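Local coordinates for ErfK/YbiS/YcfS/YnhG family protein (Xylanimonas cellulosilytica, PDB 4LPQ) that probably cross-links peptidoglycan as an L,D-transpeptidase in cell wall synthesis, its chain pairing a putative peptidoglycan-binding domain with a YkuD-type catalytic domain, at residues R26-D29 and F33-K36; F52-A55 and Y59-G62; A74-T79 and L92-L97. All coordinates share one frame; numbering follows the deposited sequence.

Contact 1 (R26-D29 and F33-K36); sequences RLMD and FILK
Met28, present as selenomethionine, and Ile34 join the end of helix 18-30 to the loop that follows it, inside the small helical putative peptidoglycan-binding domain. No hydrogen bond links the two segments; the contact is van der Waals packing that folds the loop back against the last turns of its own helix. Along Met28, CB comes first, 3.7 Å from the CG2 methyl of Ile34. With CG anti to the backbone N (chi1 -168°), the chain runs out from the helix toward the loop backbone, and CG lies 3.9 Å from Ile34 O. The chain is extended as far as SE, and the turn about CG-SE (chi3 -58°) brings the terminal CE methyl onto the peptide groups of the loop. CE rests 3.7 Å from Ile34 O and the same distance, 3.7 Å, from Leu35 O, so one methyl touches two successive carbonyl oxygens, and CE also lies 3.9 Å from Lys36 N. Ile34 answers from the loop side. It is buried, its CB directed at the helix, and its side chain also touches Thr45 of helix 43-56. Leu27 takes a smaller share here, since its side chain packs mainly on Ala48, Val49 and Phe52 of helix 43-56, yet its CB still comes 4.4 Å from Ile34 CG2. That same CG2 methyl also touches the helix backbone, 3.7 Å from Met28 N.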
ATOM      1  N   ARG A  26      -8.216  14.819  -4.948  1.00 14.28           N
ATOM      2  CA  ARG A  26      -7.240  15.281  -4.004  1.00 14.56           C
ATOM      3  C   ARG A  26      -6.197  14.193  -3.627  1.00 12.70           C
ATOM      4  O   ARG A  26      -4.981  14.456  -3.617  1.00 14.23           O
ATOM      5  CB  ARG A  26      -7.956  15.766  -2.753  1.00 15.29           C
ATOM      6  CG  ARG A  26      -7.065  16.282  -1.658  1.00 14.64           C
ATOM      7  CD  ARG A  26      -6.238  17.469  -2.145  1.00 17.64           C
ATOM      8  NE  ARG A  26      -5.630  18.119  -1.014  1.00 17.02           N
ATOM      9  CZ  ARG A  26      -4.633  18.998  -1.095  1.00 15.49           C
ATOM     10  NH1 ARG A  26      -4.102  19.296  -2.287  1.00 19.12           N
ATOM     11  NH2 ARG A  26      -4.111  19.588  -0.026  1.00 17.26           N
ATOM     12  N   LEU A  27      -6.696  12.964  -3.414  1.00 13.10           N
ATOM     13  CA  LEU A  27      -5.812  11.845  -3.214  1.00 13.68           C
ATOM     14  C   LEU A  27      -4.852  11.667  -4.372  1.00 13.30           C
ATOM     15  O   LEU A  27      -3.635  11.497  -4.182  1.00 14.31           O
ATOM     16  CB  LEU A  27      -6.608  10.569  -2.964  1.00 12.52           C
ATOM     17  CG  LEU A  27      -7.356  10.520  -1.634  1.00 12.82           C
ATOM     18  CD1 LEU A  27      -8.375   9.442  -1.653  1.00 14.98           C
ATOM     19  CD2 LEU A  27      -6.388  10.326  -0.461  1.00 14.85           C
HETATM   20  N   MSE A  28      -5.432  11.727  -5.571  1.00 14.50           N
HETATM   21  CA  MSE A  28      -4.589  11.577  -6.787  1.00 16.14           C
HETATM   22  C   MSE A  28      -3.515  12.647  -6.797  1.00 15.48           C
HETATM   23  O   MSE A  28      -2.317  12.373  -7.071  1.00 17.82           O
HETATM   24  CB  MSE A  28      -5.493  11.622  -8.010  1.00 17.12           C
HETATM   25  CG  MSE A  28      -4.728  11.174  -9.276  1.00 20.16           C
HETATM   26 SE   MSE A  28      -5.785  11.294 -10.880  0.60 24.50          SE
HETATM   27  CE  MSE A  28      -7.241  10.122 -10.353  1.00 25.80           C
ATOM     28  N   ASP A  29      -3.934  13.903  -6.571  1.00 15.62           N
ATOM     29  CA  ASP A  29      -3.002  15.037  -6.604  1.00 18.36           C
ATOM     30  C   ASP A  29      -1.869  14.899  -5.610  1.00 16.65           C
ATOM     31  O   ASP A  29      -0.702  15.317  -5.860  1.00 19.86           O
ATOM     32  CB  ASP A  29      -3.741  16.366  -6.349  1.00 18.93           C
ATOM     33  CG  ASP A  29      -4.741  16.732  -7.457  1.00 19.79           C
ATOM     34  OD1 ASP A  29      -4.679  16.211  -8.585  1.00 23.88           O
ATOM     35  OD2 ASP A  29      -5.517  17.696  -7.152  1.00 24.13           O
ATOM     36  N   PHE A  33      -2.151   6.340  -4.336  1.00 14.32           N
ATOM     37  CA  PHE A  33      -2.428   5.613  -5.578  1.00 13.42           C
ATOM     38  C   PHE A  33      -3.896   5.402  -5.790  1.00 14.13           C
ATOM     39  O   PHE A  33      -4.585   4.748  -5.001  1.00 15.79           O
ATOM     40  CB  PHE A  33      -1.751   4.244  -5.521  1.00 16.47           C
ATOM     41  CG  PHE A  33      -1.964   3.459  -6.792  1.00 13.23           C
ATOM     42  CD1 PHE A  33      -1.263   3.788  -7.925  1.00 16.73           C
ATOM     43  CD2 PHE A  33      -2.945   2.552  -6.878  1.00 13.70           C
ATOM     44  CE1 PHE A  33      -1.539   3.138  -9.124  1.00 19.08           C
ATOM     45  CE2 PHE A  33      -3.188   1.893  -8.019  1.00 16.63           C
ATOM     46  CZ  PHE A  33      -2.519   2.173  -9.153  1.00 16.09           C
ATOM     47  N   ILE A  34      -4.365   5.961  -6.898  1.00 15.07           N
ATOM     48  CA  ILE A  34      -5.759   5.882  -7.341  1.00 15.67           C
ATOM     49  C   ILE A  34      -5.741   6.245  -8.832  1.00 15.68           C
ATOM     50  O   ILE A  34      -5.134   7.262  -9.253  1.00 18.36           O
ATOM     51  CB  ILE A  34      -6.686   6.812  -6.521  1.00 15.36           C
ATOM     52  CG1 ILE A  34      -8.154   6.522  -6.798  1.00 18.49           C
ATOM     53  CG2 ILE A  34      -6.355   8.269  -6.651  1.00 17.58           C
ATOM     54  CD1 ILE A  34      -9.073   7.300  -5.837  1.00 17.94           C
ATOM     55  N   LEU A  35      -6.426   5.509  -9.625  1.00 17.73           N
ATOM     56  CA  LEU A  35      -6.454   5.690 -11.083  1.00 17.12           C
ATOM     57  C   LEU A  35      -7.584   6.564 -11.611  1.00 19.16           C
ATOM     58  O   LEU A  35      -7.430   7.204 -12.661  1.00 22.79           O
ATOM     59  CB  LEU A  35      -6.491   4.315 -11.774  1.00 18.85           C
ATOM     60  CG  LEU A  35      -5.340   3.403 -11.581  1.00 22.07           C
ATOM     61  CD1 LEU A  35      -5.503   2.112 -12.347  1.00 26.47           C
ATOM     62  CD2 LEU A  35      -4.096   4.104 -12.022  1.00 23.64           C
ATOM     63  N   LYS A  36      -8.772   6.546 -10.943  1.00 20.05           N
ATOM     64  CA  LYS A  36      -9.997   7.171 -11.464  1.00 23.76           C
ATOM     65  C   LYS A  36     -10.633   8.054 -10.444  1.00 22.52           C
ATOM     66  O   LYS A  36     -10.776   7.710  -9.261  1.00 24.63           O
ATOM     67  CB  LYS A  36     -11.031   6.084 -11.722  1.00 32.99           C
ATOM     68  CG  LYS A  36     -10.807   5.217 -12.902  1.00 37.02           C
ATOM     69  CD  LYS A  36     -12.119   4.624 -13.397  1.00 55.10           C
ATOM     70  CE  LYS A  36     -12.767   3.813 -12.293  1.00 70.02           C
ATOM     71  NZ  LYS A  36     -13.578   2.782 -12.952  1.00 76.80           N
TER

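Contact 2 (F52-A55 and Y59-G62); sequences FQKA and YRDG
Gln53 grips the loop after helix 43-56 with both ends of its carboxamide. OE1 accepts the backbone N-H of Gly62 at 2.8 Å (154° at the hydrogen), the donor tilted 16° from the carbonyl plane. NE2 donates to Asp61 OD1 at 3.1 Å, meeting this oxygen nearly along its C-O axis although amide and carboxylate planes stand 43° apart. Both ends of this second bond have a further partner: NE2 also bonds Thr68 OG1, and Asp61 OD1 also accepts Val63 N. Held through OE1 and NE2 alike, the amide is fixed in its rotation. An alanine in place of Gln53 would probably leave the buried Gly62 N-H without its acceptor and Asp61 tied less firmly to the helix. Tyr59 O lies over one face of the amide, 3.4 Å from Gln53 CD. Farther out, Lys54 and Arg60 cross at about a right angle, and Lys54 CG sits over one face of the guanidinium, toward its rim, 3.5 Å from Arg60 NE. Their charged ends are 5.0 Å apart from Lys54 NZ to Arg60 NH1; each has oxygen partners of its own, Asn110 OD1 and Gln95 O for Lys54, Thr174 O and Asp93 O for Arg60, which would be expected to ease the like charges. A water donates to Lys54 O at 2.7 Å and accepts from Arg60 NH2 at 3.0 Å. Arg60 is the centre of an inverse gamma turn, here part of the connection between helices 43-56 and 66-74 of the putative peptidoglycan-binding domain.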
ATOM      1  N   PHE A  52      -4.025   6.897   2.920  1.00 11.00           N
ATOM      2  CA  PHE A  52      -3.971   8.244   3.439  1.00 10.58           C
ATOM      3  C   PHE A  52      -4.067   8.307   4.940  1.00 10.57           C
ATOM      4  O   PHE A  52      -3.308   8.958   5.632  1.00 11.43           O
ATOM      5  CB  PHE A  52      -5.061   9.096   2.801  1.00 10.74           C
ATOM      6  CG  PHE A  52      -4.956  10.536   3.253  1.00 10.80           C
ATOM      7  CD1 PHE A  52      -4.015  11.369   2.705  1.00 12.08           C
ATOM      8  CD2 PHE A  52      -5.697  11.007   4.292  1.00 13.36           C
ATOM      9  CE1 PHE A  52      -3.773  12.603   3.221  1.00 12.38           C
ATOM     10  CE2 PHE A  52      -5.492  12.300   4.798  1.00 12.36           C
ATOM     11  CZ  PHE A  52      -4.488  13.107   4.280  1.00 12.71           C
ATOM     12  N   GLN A  53      -5.083   7.620   5.476  1.00 10.47           N
ATOM     13  CA  GLN A  53      -5.275   7.571   6.936  1.00 11.27           C
ATOM     14  C   GLN A  53      -4.055   6.964   7.597  1.00 10.79           C
ATOM     15  O   GLN A  53      -3.607   7.467   8.632  1.00 12.21           O
ATOM     16  CB  GLN A  53      -6.568   6.870   7.352  1.00 11.11           C
ATOM     17  CG  GLN A  53      -7.822   7.584   6.906  1.00 11.73           C
ATOM     18  CD  GLN A  53      -9.064   6.886   7.235  1.00 12.20           C
ATOM     19  OE1 GLN A  53      -9.202   5.679   7.096  1.00 12.98           O
ATOM     20  NE2 GLN A  53     -10.029   7.700   7.670  1.00 13.34           N
ATOM     21  N   LYS A  54      -3.550   5.854   7.063  1.00 10.95           N
ATOM     22  CA  LYS A  54      -2.291   5.309   7.577  1.00 11.67           C
ATOM     23  C   LYS A  54      -1.132   6.302   7.584  1.00 11.36           C
ATOM     24  O   LYS A  54      -0.450   6.467   8.573  1.00 12.99           O
ATOM     25  CB  LYS A  54      -1.897   4.093   6.728  1.00 11.21           C
ATOM     26  CG  LYS A  54      -2.773   2.853   6.956  1.00 11.12           C
ATOM     27  CD  LYS A  54      -2.485   1.764   5.961  1.00 11.30           C
ATOM     28  CE  LYS A  54      -3.002   0.425   6.350  1.00 11.72           C
ATOM     29  NZ  LYS A  54      -2.480  -0.624   5.390  1.00 11.95           N
ATOM     30  N   ALA A  55      -0.935   6.970   6.457  1.00 11.70           N
ATOM     31  CA  ALA A  55       0.176   7.858   6.325  1.00 12.12           C
ATOM     32  C   ALA A  55       0.089   8.977   7.390  1.00 12.95           C
ATOM     33  O   ALA A  55       1.048   9.387   8.004  1.00 13.53           O
ATOM     34  CB  ALA A  55       0.214   8.425   4.941  1.00 12.83           C
ATOM     35  N   TYR A  59      -7.098   7.162  12.547  1.00 13.28           N
ATOM     36  CA  TYR A  59      -7.828   5.914  12.724  1.00 13.59           C
ATOM     37  C   TYR A  59      -8.251   5.392  11.349  1.00 11.72           C
ATOM     38  O   TYR A  59      -8.785   6.131  10.515  1.00 12.57           O
ATOM     39  CB  TYR A  59      -9.063   6.181  13.610  1.00 15.10           C
ATOM     40  CG  TYR A  59      -9.810   4.964  14.088  1.00 12.78           C
ATOM     41  CD1 TYR A  59      -9.299   4.151  15.072  1.00 13.72           C
ATOM     42  CD2 TYR A  59     -11.033   4.680  13.584  1.00 12.71           C
ATOM     43  CE1 TYR A  59     -10.038   3.067  15.506  1.00 14.79           C
ATOM     44  CE2 TYR A  59     -11.775   3.637  14.033  1.00 15.11           C
ATOM     45  CZ  TYR A  59     -11.292   2.823  14.989  1.00 15.55           C
ATOM     46  OH  TYR A  59     -12.054   1.764  15.440  1.00 17.78           O
ATOM     47  N   ARG A  60      -7.964   4.113  11.105  1.00 13.37           N
ATOM     48  CA  ARG A  60      -8.048   3.563   9.750  1.00 13.02           C
ATOM     49  C   ARG A  60      -9.428   3.004   9.499  1.00 15.17           C
ATOM     50  O   ARG A  60      -9.625   1.830   9.283  1.00 25.97           O
ATOM     51  CB  ARG A  60      -6.993   2.513   9.570  1.00 12.45           C
ATOM     52  CG  ARG A  60      -5.550   2.971   9.851  1.00 12.48           C
ATOM     53  CD  ARG A  60      -4.598   1.798   9.976  1.00 12.38           C
ATOM     54  NE  ARG A  60      -3.291   2.291  10.368  1.00 11.75           N
ATOM     55  CZ  ARG A  60      -2.216   1.493  10.595  1.00 12.01           C
ATOM     56  NH1 ARG A  60      -2.263   0.216  10.299  1.00 13.39           N
ATOM     57  NH2 ARG A  60      -1.070   2.023  11.004  1.00 12.71           N
ATOM     58  N   ASP A  61     -10.424   3.810   9.404  1.00 12.49           N
ATOM     59  CA  ASP A  61     -11.807   3.425   9.228  1.00 11.98           C
ATOM     60  C   ASP A  61     -12.403   3.670   7.846  1.00 10.98           C
ATOM     61  O   ASP A  61     -13.549   3.217   7.593  1.00 12.45           O
ATOM     62  CB  ASP A  61     -12.706   4.040  10.299  1.00 14.14           C
ATOM     63  CG  ASP A  61     -12.761   5.572  10.213  1.00 13.15           C
ATOM     64  OD1 ASP A  61     -12.249   6.159   9.232  1.00 13.02           O
ATOM     65  OD2 ASP A  61     -13.325   6.213  11.147  1.00 14.36           O
ATOM     66  N   GLY A  62     -11.648   4.279   6.904  1.00 11.52           N
ATOM     67  CA  GLY A  62     -12.228   4.581   5.618  1.00 12.62           C
ATOM     68  C   GLY A  62     -13.262   5.669   5.577  1.00 12.63           C
ATOM     69  O   GLY A  62     -13.756   5.935   4.498  1.00 15.90           O
TER
HETATM   70  O   HOH W   1      -0.565   4.998  10.876  1.00 13.51           O

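Contact 3 (A74-T79 and L92-L97); sequences AGYRPT and LDKQIL
Tyr76 with Lys94, and Pro78 with Ile96, make a sparse side-chain contact between the connection from helix 66-74 to strand 86-91 and the turn that leads into strand 96-101 of the catalytic domain. The interface is small, 106 Å² counted over both sides, and the backbones stay well apart: the closest alpha carbons, Pro78 CA and Ile96 CA, are 9.7 Å from each other. Only side chains bridge this span. Lys94 runs out fully extended beyond CG and meets the Tyr76 side chain coming from the opposite direction, the ammonium reaching the ring obliquely. Lys94 NZ ends 3.1 Å from Tyr76 OH, but the angle is too poor for a hydrogen bond; the ammonium donates a hydrogen bond to Ala55 O at the end of helix 43-56 instead. The phenol gets there because Tyr76 CG lies anti to the backbone N (chi1 -176°), which sends the ring out from the loop toward Lys94. Beside this polar meeting is an apolar one: the Ile96 tip, CD1, touches the ring of Pro78 at CG, 4.2 Å away. On each side the backbone is set by a local motif. Gly75, with positive phi, ends helix 66-74 in a Schellman motif just before Tyr76. In the turn, Gln95 and Ile96 both face Asp91 in a G1 beta bulge, and Gln95 NE2 bonds Leu92 O at 2.8 Å and a nearly straight 173°, in the carbonyl plane and on a lone pair. Around the contact, Tyr76 packs on Ala55 and Ala56 of helix 43-56. Ile96 lies against Lys54 and Ala55 of that helix and, with Pro78, against Ile108 of strand 104-110.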
ATOM      1  N   ALA A  74      -4.495  19.828   4.688  1.00 14.46           N
ATOM      2  CA  ALA A  74      -3.116  20.141   4.987  1.00 15.69           C
ATOM      3  C   ALA A  74      -2.151  19.512   3.917  1.00 17.27           C
ATOM      4  O   ALA A  74      -0.981  19.887   3.836  1.00 18.11           O
ATOM      5  CB  ALA A  74      -2.708  19.632   6.361  1.00 17.12           C
ATOM      6  N   GLY A  75      -2.646  18.618   3.096  1.00 15.29           N
ATOM      7  CA  GLY A  75      -1.841  18.039   2.051  1.00 16.00           C
ATOM      8  C   GLY A  75      -0.844  17.033   2.583  1.00 14.12           C
ATOM      9  O   GLY A  75       0.242  16.868   2.066  1.00 16.59           O
ATOM     10  N   TYR A  76      -1.182  16.267   3.619  1.00 13.04           N
ATOM     11  CA  TYR A  76      -0.255  15.385   4.283  1.00 13.42           C
ATOM     12  C   TYR A  76       0.332  14.368   3.294  1.00 13.49           C
ATOM     13  O   TYR A  76      -0.372  13.650   2.618  1.00 13.87           O
ATOM     14  CB  TYR A  76      -0.846  14.590   5.433  1.00 14.98           C
ATOM     15  CG  TYR A  76       0.214  13.759   6.152  1.00 14.90           C
ATOM     16  CD1 TYR A  76       1.078  14.340   7.063  1.00 17.82           C
ATOM     17  CD2 TYR A  76       0.507  12.500   5.726  1.00 14.48           C
ATOM     18  CE1 TYR A  76       2.167  13.634   7.572  1.00 16.90           C
ATOM     19  CE2 TYR A  76       1.561  11.776   6.209  1.00 15.79           C
ATOM     20  CZ  TYR A  76       2.399  12.347   7.082  1.00 15.37           C
ATOM     21  OH  TYR A  76       3.451  11.627   7.605  1.00 19.21           O
ATOM     22  N   ARG A  77       1.688  14.327   3.297  1.00 13.28           N
ATOM     23  CA  ARG A  77       2.469  13.318   2.558  1.00 13.11           C
ATOM     24  C   ARG A  77       3.575  12.853   3.487  1.00 14.18           C
ATOM     25  O   ARG A  77       4.225  13.678   4.159  1.00 15.83           O
ATOM     26  CB  ARG A  77       3.050  13.845   1.297  1.00 14.15           C
ATOM     27  CG  ARG A  77       2.002  14.107   0.222  1.00 17.35           C
ATOM     28  CD  ARG A  77       2.484  15.002  -0.870  1.00 18.61           C
ATOM     29  NE  ARG A  77       3.813  14.727  -1.367  1.00 20.31           N
ATOM     30  CZ  ARG A  77       4.181  13.875  -2.331  1.00 20.07           C
ATOM     31  NH1 ARG A  77       3.372  13.071  -2.922  1.00 22.53           N
ATOM     32  NH2 ARG A  77       5.417  13.869  -2.669  1.00 21.30           N
ATOM     33  N   PRO A  78       3.872  11.543   3.496  1.00 13.88           N
ATOM     34  CA  PRO A  78       4.969  11.084   4.357  1.00 15.26           C
ATOM     35  C   PRO A  78       6.363  11.551   3.799  1.00 14.42           C
ATOM     36  O   PRO A  78       6.476  11.786   2.594  1.00 16.09           O
ATOM     37  CB  PRO A  78       4.820   9.591   4.314  1.00 18.49           C
ATOM     38  CG  PRO A  78       4.070   9.306   3.129  1.00 18.14           C
ATOM     39  CD  PRO A  78       3.234  10.451   2.762  1.00 15.12           C
ATOM     40  N   THR A  79       7.311  11.687   4.721  1.00 16.80           N
ATOM     41  CA  THR A  79       8.683  12.044   4.346  1.00 17.69           C
ATOM     42  C   THR A  79       9.504  10.760   4.172  1.00 15.96           C
ATOM     43  O   THR A  79       9.550   9.971   5.146  1.00 17.59           O
ATOM     44  CB  THR A  79       9.301  12.932   5.420  1.00 19.73           C
ATOM     45  OG1 THR A  79       8.545  14.128   5.552  1.00 22.54           O
ATOM     46  CG2 THR A  79      10.678  13.263   5.104  1.00 21.68           C
ATOM     47  N   LEU A  92       6.590  -0.159   8.049  1.00 13.75           N
ATOM     48  CA  LEU A  92       5.858  -1.242   8.704  1.00 14.56           C
ATOM     49  C   LEU A  92       4.901  -0.771   9.757  1.00 11.56           C
ATOM     50  O   LEU A  92       3.823  -1.349   9.916  1.00 15.46           O
ATOM     51  CB  LEU A  92       6.810  -2.306   9.220  1.00 15.90           C
ATOM     52  CG  LEU A  92       7.680  -2.992   8.154  1.00 16.81           C
ATOM     53  CD1 LEU A  92       8.706  -3.847   8.812  1.00 23.69           C
ATOM     54  CD2 LEU A  92       6.770  -3.767   7.171  1.00 18.19           C
ATOM     55  N   ASP A  93       5.225   0.310  10.484  1.00 13.68           N
ATOM     56  CA  ASP A  93       4.313   0.846  11.469  1.00 14.21           C
ATOM     57  C   ASP A  93       3.053   1.424  10.826  1.00 13.07           C
ATOM     58  O   ASP A  93       1.916   1.225  11.304  1.00 14.82           O
ATOM     59  CB  ASP A  93       4.975   1.918  12.320  1.00 15.65           C
ATOM     60  CG  ASP A  93       6.010   1.347  13.288  1.00 22.89           C
ATOM     61  OD1 ASP A  93       6.221   0.108  13.392  1.00 26.35           O
ATOM     62  OD2 ASP A  93       6.665   2.205  13.904  1.00 31.34           O
ATOM     63  N   LYS A  94       3.217   2.153   9.747  1.00 12.72           N
ATOM     64  CA  LYS A  94       2.107   2.762   9.034  1.00 12.24           C
ATOM     65  C   LYS A  94       1.440   1.849   8.019  1.00 11.72           C
ATOM     66  O   LYS A  94       0.322   2.109   7.565  1.00 13.12           O
ATOM     67  CB  LYS A  94       2.512   4.085   8.374  1.00 13.64           C
ATOM     68  CG  LYS A  94       2.904   5.138   9.384  1.00 13.19           C
ATOM     69  CD  LYS A  94       3.174   6.487   8.728  1.00 14.18           C
ATOM     70  CE  LYS A  94       3.338   7.608   9.765  1.00 18.86           C
ATOM     71  NZ  LYS A  94       3.544   8.939   9.133  1.00 18.54           N
ATOM     72  N   GLN A  95       2.099   0.747   7.656  1.00 11.45           N
ATOM     73  CA  GLN A  95       1.571  -0.201   6.698  1.00 11.05           C
ATOM     74  C   GLN A  95       1.316   0.453   5.328  1.00 10.67           C
ATOM     75  O   GLN A  95       0.251   0.284   4.698  1.00 11.46           O
ATOM     76  CB  GLN A  95       0.336  -0.907   7.243  1.00 12.13           C
ATOM     77  CG  GLN A  95       0.619  -1.818   8.461  1.00 12.82           C
ATOM     78  CD  GLN A  95       1.232  -3.125   8.015  1.00 11.63           C
ATOM     79  OE1 GLN A  95       0.578  -3.950   7.372  1.00 12.96           O
ATOM     80  NE2 GLN A  95       2.551  -3.221   8.219  1.00 13.59           N
ATOM     81  N   ILE A  96       2.348   1.190   4.813  1.00 10.66           N
ATOM     82  CA  ILE A  96       2.320   1.797   3.500  1.00 11.35           C
ATOM     83  C   ILE A  96       3.638   1.502   2.794  1.00 11.23           C
ATOM     84  O   ILE A  96       4.693   1.344   3.427  1.00 11.94           O
ATOM     85  CB  ILE A  96       2.031   3.324   3.582  1.00 11.75           C
ATOM     86  CG1 ILE A  96       3.064   4.058   4.388  1.00 12.79           C
ATOM     87  CG2 ILE A  96       0.628   3.589   4.093  1.00 13.16           C
ATOM     88  CD1 ILE A  96       2.824   5.530   4.612  1.00 13.54           C
ATOM     89  N   LEU A  97       3.510   1.513   1.474  1.00 10.73           N
ATOM     90  CA  LEU A  97       4.643   1.409   0.570  1.00 11.62           C
ATOM     91  C   LEU A  97       4.784   2.733  -0.142  1.00 11.72           C
ATOM     92  O   LEU A  97       3.822   3.299  -0.665  1.00 12.03           O
ATOM     93  CB  LEU A  97       4.417   0.226  -0.405  1.00 11.72           C
ATOM     94  CG  LEU A  97       5.528  -0.013  -1.416  1.00 12.89           C
ATOM     95  CD1 LEU A  97       5.515  -1.473  -1.808  1.00 15.09           C
ATOM     96  CD2 LEU A  97       5.298   0.836  -2.664  1.00 14.10           C
TER

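Overall arrangement
Contacts 1 and 2 each fold a loop back on the helix before it within the putative peptidoglycan-binding domain, and their centres are about 15 Å apart; Leu27 CD2 packs on Phe52 CB at 3.7 Å where helices 18-30 and 43-56 meet. Contact 3 joins the connection after helix 66-74 to the catalytic domain. Its centre is about 10 Å from that of contact 2, and two probable hydrogen bonds join them, Lys94 NZ to Ala55 O at 2.8 Å and Lys54 NZ to Gln95 O at 3.0 Å. Segment 26-29 meets contact 3 directly as well, Arg26 NH2 packing 3.4 Å from Gly75 CA. All three lie away from His167 and Cys181, the predicted catalytic residues.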